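Sam-dependent methyltransferases (Streptomyces davawensis, PDB 4D7K) transfers two methyl groups from S-adenosyl methionine to 8-amino-8-demethyl-D-riboflavin, the last two steps in making the antibiotic roseoflavin. Local coordinates at residues L76-V79 with S83-L86; G90-L93 with P98-M101; L93-G96 with M101-M104. All blocks are in the same frame, centred on the assembly; numbering follows the deposited sequence.

Interaction 1 of 3, residues L76-V79 with S83-L86; sequences LREV and SFEL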
loop_
_atom_site.group_PDB
_atom_site.type_symbol
_atom_site.label_atom_id
_atom_site.label_comp_id
_atom_site.label_asym_id
_atom_site.label_seq_id
_atom_site.Cartn_x
_atom_site.Cartn_y
_atom_site.Cartn_z
ATOM N N LEU A 76 -5.549 -13.707 9.625
ATOM C CA LEU A 76 -5.859 -14.554 10.773
ATOM C C LEU A 76 -7.359 -14.841 10.810
ATOM O O LEU A 76 -8.113 -14.325 9.986
ATOM C CB LEU A 76 -5.426 -13.892 12.082
ATOM C CG LEU A 76 -3.987 -13.398 12.291
ATOM C CD1 LEU A 76 -3.881 -12.705 13.633
ATOM C CD2 LEU A 76 -2.989 -14.531 12.226
ATOM N N ARG A 77 -7.780 -15.665 11.766
ATOM C CA ARG A 77 -9.199 -15.903 12.034
ATOM C C ARG A 77 -9.506 -15.645 13.501
ATOM O O ARG A 77 -8.758 -16.069 14.378
ATOM C CB ARG A 77 -9.607 -17.338 11.687
ATOM C CG ARG A 77 -9.720 -17.640 10.213
ATOM C CD ARG A 77 -10.428 -18.971 10.007
ATOM N NE ARG A 77 -9.709 -20.082 10.626
ATOM C CZ ARG A 77 -8.891 -20.893 9.965
ATOM N NH1 ARG A 77 -8.698 -20.718 8.665
ATOM N NH2 ARG A 77 -8.277 -21.885 10.598
ATOM N N GLU A 78 -10.606 -14.954 13.770
ATOM C CA GLU A 78 -11.067 -14.799 15.140
ATOM C C GLU A 78 -11.674 -16.116 15.607
ATOM O O GLU A 78 -12.364 -16.787 14.846
ATOM C CB GLU A 78 -12.079 -13.664 15.253
ATOM C CG GLU A 78 -11.482 -12.289 15.050
ATOM C CD GLU A 78 -12.455 -11.183 15.389
ATOM O OE1 GLU A 78 -12.720 -10.972 16.592
ATOM O OE2 GLU A 78 -12.954 -10.525 14.451
ATOM N N VAL A 79 -11.410 -16.478 16.857
ATOM C CA VAL A 79 -11.797 -17.777 17.392
ATOM C C VAL A 79 -12.324 -17.614 18.820
ATOM O O VAL A 79 -11.742 -16.862 19.605
ATOM C CB VAL A 79 -10.594 -18.758 17.350
ATOM C CG1 VAL A 79 -10.683 -19.822 18.438
ATOM C CG2 VAL A 79 -10.474 -19.383 15.968
ATOM N N SER A 83 -9.666 -15.467 21.024
ATOM C CA SER A 83 -8.505 -16.156 20.475
ATOM C C SER A 83 -8.328 -15.889 18.986
ATOM O O SER A 83 -9.228 -15.382 18.324
ATOM C CB SER A 83 -8.615 -17.666 20.716
ATOM O OG SER A 83 -8.607 -17.969 22.100
ATOM N N PHE A 84 -7.150 -16.234 18.469
ATOM C CA PHE A 84 -6.879 -16.095 17.048
ATOM C C PHE A 84 -6.105 -17.296 16.542
ATOM O O PHE A 84 -5.374 -17.934 17.293
ATOM C CB PHE A 84 -6.110 -14.800 16.769
ATOM C CG PHE A 84 -6.874 -13.560 17.140
ATOM C CD1 PHE A 84 -6.812 -13.050 18.427
ATOM C CD2 PHE A 84 -7.671 -12.922 16.208
ATOM C CE1 PHE A 84 -7.531 -11.923 18.776
ATOM C CE2 PHE A 84 -8.390 -11.786 16.548
ATOM C CZ PHE A 84 -8.320 -11.286 17.834
ATOM N N GLU A 85 -6.288 -17.618 15.267
ATOM C CA GLU A 85 -5.515 -18.677 14.640
ATOM C C GLU A 85 -5.203 -18.293 13.202
ATOM O O GLU A 85 -5.672 -17.269 12.713
ATOM C CB GLU A 85 -6.255 -20.015 14.704
ATOM C CG GLU A 85 -7.506 -20.120 13.850
ATOM C CD GLU A 85 -8.168 -21.484 13.982
ATOM O OE1 GLU A 85 -7.885 -22.173 14.985
ATOM O OE2 GLU A 85 -8.961 -21.872 13.094
ATOM N N LEU A 86 -4.408 -19.118 12.531
ATOM C CA LEU A 86 -3.933 -18.813 11.186
ATOM C C LEU A 86 -4.976 -19.025 10.095
ATOM O O LEU A 86 -5.552 -20.102 9.980
ATOM C CB LEU A 86 -2.705 -19.666 10.866
ATOM C CG LEU A 86 -1.383 -19.253 11.514
ATOM C CD1 LEU A 86 -0.313 -20.285 11.211
ATOM C CD2 LEU A 86 -0.957 -17.871 11.026
#
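Arg77 and Glu85 face each other as a hydrogen-bonded pair of an antiparallel beta hairpin. Their backbones exchange two bonds: Arg77 N reaches Glu85 O at 2.8 Å, and Glu85 N reaches Arg77 O at 3.0 Å. Val79 and Ser83 form the second hydrogen-bonded pair, with Val79 N to Ser83 O at 2.8 Å and Ser83 N to Val79 O at 2.9 Å. Between these pairs Phe84 CA makes a CA-H...O contact with Arg77 O.

On the sheet face that carries the side chains of Arg77 and Glu85, the two form a salt bridge. Arg77 NH2 lies 2.6 Å from Glu85 OE2, and the N-H...O angle of 163° is nearly straight. A weak bond from Arg77 NE goes to the same oxygen. OE2 lies in the guanidinium plane, at its edge, while NH2 approaches from above the carboxylate plane; the two planes are 77° apart. A bend at chi3 (-60°) turns the guanidinium back toward Glu85. Leu86 O lies over one guanidinium face without bonding to it.

Packing occurs on both faces. Val79 CG2 lies against the methylene CG and the carboxylate carbon CD of Glu85, and Val79 CG1 against Ser83 CB. Glu78 and Phe84 run alongside each other on the other face, with Glu78 CG 3.5 Å from Phe84 CE2. Leu76 CD2 touches Leu86 CD2 at 4.1 Å. Leu76 and Phe84 also rest on helix 60-72. Glu78 sends its carboxylate to Lys296 of the second subunit.

The hairpin is consistent with the wing of a winged-helix dimerisation domain, as in related O-methyltransferases. Its chemistry is split: one face has an ion pair flanked by Val79, and the other lays Phe84 on a helix and offers an acid to the partner subunit.

Interaction 2 of 3, residues G90-L93 with P98-M101; sequences GDLL and PRSM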
loop_
_atom_site.group_PDB
_atom_site.type_symbol
_atom_site.label_atom_id
_atom_site.label_comp_id
_atom_site.label_asym_id
_atom_site.label_seq_id
_atom_site.Cartn_x
_atom_site.Cartn_y
_atom_site.Cartn_z
ATOM N N GLY A 90 -2.033 -15.776 6.335
ATOM C CA GLY A 90 -1.122 -15.626 7.458
ATOM C C GLY A 90 -0.116 -16.761 7.545
ATOM O O GLY A 90 1.018 -16.577 8.002
ATOM N N ASP A 91 -0.537 -17.940 7.098
ATOM C CA ASP A 91 0.320 -19.120 7.091
ATOM C C ASP A 91 1.570 -18.892 6.236
ATOM O O ASP A 91 2.659 -19.350 6.579
ATOM C CB ASP A 91 -0.464 -20.337 6.584
ATOM C CG ASP A 91 0.213 -21.657 6.921
ATOM O OD1 ASP A 91 0.735 -21.797 8.047
ATOM O OD2 ASP A 91 0.225 -22.556 6.056
ATOM N N LEU A 92 1.410 -18.167 5.132
ATOM C CA LEU A 92 2.523 -17.888 4.228
ATOM C C LEU A 92 3.489 -16.850 4.796
ATOM O O LEU A 92 4.548 -16.595 4.220
ATOM C CB LEU A 92 2.002 -17.411 2.872
ATOM C CG LEU A 92 1.136 -18.389 2.082
ATOM C CD1 LEU A 92 0.613 -17.730 0.809
ATOM C CD2 LEU A 92 1.915 -19.658 1.764
ATOM N N LEU A 93 3.118 -16.243 5.917
ATOM C CA LEU A 93 3.967 -15.244 6.543
ATOM C C LEU A 93 4.809 -15.875 7.649
ATOM O O LEU A 93 5.474 -15.172 8.408
ATOM C CB LEU A 93 3.131 -14.081 7.086
ATOM C CG LEU A 93 2.398 -13.259 6.020
ATOM C CD1 LEU A 93 1.620 -12.106 6.634
ATOM C CD2 LEU A 93 3.370 -12.737 4.981
ATOM N N PRO A 98 7.231 -23.666 3.465
ATOM C CA PRO A 98 7.978 -24.017 2.248
ATOM C C PRO A 98 7.803 -23.003 1.118
ATOM O O PRO A 98 8.752 -22.743 0.381
ATOM C CB PRO A 98 7.396 -25.382 1.853
ATOM C CG PRO A 98 6.106 -25.503 2.616
ATOM C CD PRO A 98 6.328 -24.750 3.888
ATOM N N ARG A 99 6.608 -22.440 0.986
ATOM C CA ARG A 99 6.354 -21.406 -0.013
ATOM C C ARG A 99 6.151 -20.050 0.662
ATOM O O ARG A 99 5.237 -19.301 0.307
ATOM C CB ARG A 99 5.135 -21.766 -0.866
ATOM C CG ARG A 99 5.262 -23.084 -1.624
ATOM C CD ARG A 99 3.971 -23.442 -2.362
ATOM N NE ARG A 99 2.856 -23.708 -1.451
ATOM C CZ ARG A 99 1.860 -22.858 -1.208
ATOM N NH1 ARG A 99 1.827 -21.678 -1.813
ATOM N NH2 ARG A 99 0.892 -23.189 -0.363
ATOM N N SER A 100 7.012 -19.748 1.632
ATOM C CA SER A 100 6.914 -18.531 2.434
ATOM C C SER A 100 6.971 -17.260 1.601
ATOM O O SER A 100 7.602 -17.226 0.550
ATOM C CB SER A 100 8.031 -18.495 3.482
ATOM O OG SER A 100 8.210 -17.181 3.987
ATOM N N MET A 101 6.301 -16.217 2.084
ATOM C CA MET A 101 6.304 -14.915 1.431
ATOM C C MET A 101 6.495 -13.813 2.468
ATOM O O MET A 101 6.063 -12.680 2.275
ATOM C CB MET A 101 5.003 -14.706 0.643
ATOM C CG MET A 101 4.906 -15.616 -0.586
ATOM S SD MET A 101 3.362 -15.505 -1.507
ATOM C CE MET A 101 3.552 -13.907 -2.295
#
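Leu92 meets Arg99 and Met101 with its two methyl branches. CD2 lies 3.6 Å from Arg99 O and touches the end of the same residue, with NH1 4.1 Å from CD2. The two side chains run at a slant to each other. A bend at chi3 (-65°) turns the Arg99 guanidinium so that NH1 comes near this methyl, which lies oblique to the group. The other branch, CD1, faces Met101, whose SD stands 4.2 Å from it. Beyond the sulfur the Met101 chain leads away from Leu92.

Leu93 approaches differently. Its CB points away from 98-101, but the branch comes back, and CD2 ends 3.8 Å from Met101 O.

The backbone ties these side chains together. Met101 N donates to Leu92 O at 2.8 Å with an N-H...O angle of 168°. The donor lies in the carbonyl plane, a well-aligned bond. Ser100 CA adds a CA-H...O contact to the same oxygen. Leu92 O is therefore approached by two successive residues of the other segment. Ser100 OG is used elsewhere: it takes the N-H of Arg102, an N-terminal amide of the next helix, and makes a weak bond with Arg94 O.

The contact closes the turn between helix 88-91 and helix 102-107, where the dimerisation domain leads on toward the catalytic part. Met101 is the N-cap of helix 102-107, and its O is hydrogen-bonded to Thr105 OG1. The second subunit covers this junction: its Ala13 packs on Leu92, and its Leu17 on both Leu93 and Met101. Both belong to helix 13-35 of that subunit.

Interaction 3 of 3, residues L93-G96 with M101-M104; sequences LRSG and MRGM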
loop_
_atom_site.group_PDB
_atom_site.type_symbol
_atom_site.label_atom_id
_atom_site.label_comp_id
_atom_site.label_asym_id
_atom_site.label_seq_id
_atom_site.Cartn_x
_atom_site.Cartn_y
_atom_site.Cartn_z
ATOM N N LEU A 93 3.118 -16.243 5.917
ATOM C CA LEU A 93 3.967 -15.244 6.543
ATOM C C LEU A 93 4.809 -15.875 7.649
ATOM O O LEU A 93 5.474 -15.172 8.408
ATOM C CB LEU A 93 3.131 -14.081 7.086
ATOM C CG LEU A 93 2.398 -13.259 6.020
ATOM C CD1 LEU A 93 1.620 -12.106 6.634
ATOM C CD2 LEU A 93 3.370 -12.737 4.981
ATOM N N ARG A 94 4.781 -17.202 7.733
ATOM C CA ARG A 94 5.706 -17.923 8.605
ATOM C C ARG A 94 7.042 -18.084 7.899
ATOM O O ARG A 94 7.085 -18.372 6.706
ATOM C CB ARG A 94 5.168 -19.303 8.996
ATOM C CG ARG A 94 3.923 -19.295 9.855
ATOM C CD ARG A 94 3.550 -20.709 10.294
ATOM N NE ARG A 94 3.391 -21.633 9.171
ATOM C CZ ARG A 94 4.220 -22.640 8.903
ATOM N NH1 ARG A 94 5.278 -22.862 9.676
ATOM N NH2 ARG A 94 3.992 -23.429 7.860
ATOM N N SER A 95 8.126 -17.906 8.642
ATOM C CA SER A 95 9.463 -18.097 8.098
ATOM C C SER A 95 9.652 -19.535 7.618
ATOM O O SER A 95 10.287 -19.779 6.592
ATOM C CB SER A 95 10.517 -17.749 9.150
ATOM O OG SER A 95 10.098 -16.650 9.946
ATOM N N GLY A 96 9.076 -20.479 8.357
ATOM C CA GLY A 96 9.284 -21.893 8.095
ATOM C C GLY A 96 8.352 -22.541 7.087
ATOM O O GLY A 96 8.374 -23.760 6.918
ATOM N N MET A 101 6.301 -16.217 2.084
ATOM C CA MET A 101 6.304 -14.915 1.431
ATOM C C MET A 101 6.495 -13.813 2.468
ATOM O O MET A 101 6.063 -12.680 2.275
ATOM C CB MET A 101 5.003 -14.706 0.643
ATOM C CG MET A 101 4.906 -15.616 -0.586
ATOM S SD MET A 101 3.362 -15.505 -1.507
ATOM C CE MET A 101 3.552 -13.907 -2.295
ATOM N N ARG A 102 7.145 -14.165 3.574
ATOM C CA ARG A 102 7.377 -13.234 4.668
ATOM C C ARG A 102 8.388 -12.179 4.258
ATOM O O ARG A 102 8.319 -11.034 4.705
ATOM C CB ARG A 102 7.868 -13.975 5.920
ATOM C CG ARG A 102 7.988 -13.101 7.158
ATOM C CD ARG A 102 8.599 -13.854 8.333
ATOM N NE ARG A 102 8.669 -13.006 9.521
ATOM C CZ ARG A 102 9.601 -12.078 9.725
ATOM N NH1 ARG A 102 10.556 -11.875 8.822
ATOM N NH2 ARG A 102 9.579 -11.351 10.835
ATOM N N GLY A 103 9.325 -12.579 3.404
ATOM C CA GLY A 103 10.391 -11.696 2.968
ATOM C C GLY A 103 9.902 -10.442 2.270
ATOM O O GLY A 103 10.249 -9.328 2.661
ATOM N N MET A 104 9.082 -10.616 1.240
ATOM C CA MET A 104 8.589 -9.478 0.472
ATOM C C MET A 104 7.609 -8.629 1.285
ATOM O O MET A 104 7.474 -7.430 1.052
ATOM C CB MET A 104 7.922 -9.950 -0.821
ATOM C CG MET A 104 6.540 -10.543 -0.625
ATOM S SD MET A 104 5.662 -10.786 -2.179
ATOM C CE MET A 104 6.709 -12.003 -2.975
HETATM O O HOH W 1 6.309 -14.318 10.878
#
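Leu93 meets Arg102 with its carbonyl oxygen as well as its side chain. The oxygen lies along the aliphatic part of Arg102, 3.4 Å from CD and 3.5 Å from CG. Arg102 takes this path because CG is anti to the backbone N (chi1 -174°) and the chain stays extended as far as NE. The CB of Arg102 points toward 93-96, and the methylenes CG and CD pass the Leu93 carbonyl. On the apolar side, Leu93 CD2 reaches Arg102 CA at 4.0 Å.

Leu93 O and Arg102 NE are joined through water. The water donates to Leu93 O at 2.7 Å and accepts from Arg102 NE at 3.0 Å. It sits at the guanidinium edge, in its plane. The bridge lets the carbonyl of Leu93 and the NE-H share one water.

Farther along, Ser95 brings its hydroxyl to the same side chain. OG lies 3.6 Å from Arg102 CD and 3.9 Å from NE. This is packing against the methylene beside the guanidinium.

The far end of Arg102 is held by other parts of the chain. NH2 bonds to Ala34 O near the end of helix 13-35, and NH1 forms a long, weak ion pair with Glu154 of helix 149-165. The contact thus fits the loop after helix 88-91 against the first turn of helix 102-107. Pro39 of helix 38-41 packs on Leu93. Glu161 of helix 149-165 accepts from Gly103 N and Met104 N with its two carboxylate oxygens, at the start of helix 102-107. Tyr18 of the second subunit packs on Met104.

From the N terminus, interaction 1 comes first and closes the short turn between strands 76-79 and 83-86. The chain then passes through helix 88-91 into the loop that interactions 2 and 3 close. These two cross: interaction 3 opens before interaction 2 closes, and ends after it. The loop returns to itself first at 98-101 and then at 101-104, and the two contacts share Leu93 and Met101. Leu86 links the hairpin to this region, with CD1 touching Asp91 and Arg94. Together the three contacts lead from the hairpin of the dimerisation domain to helix 102-107. Each has a residue touching the second subunit.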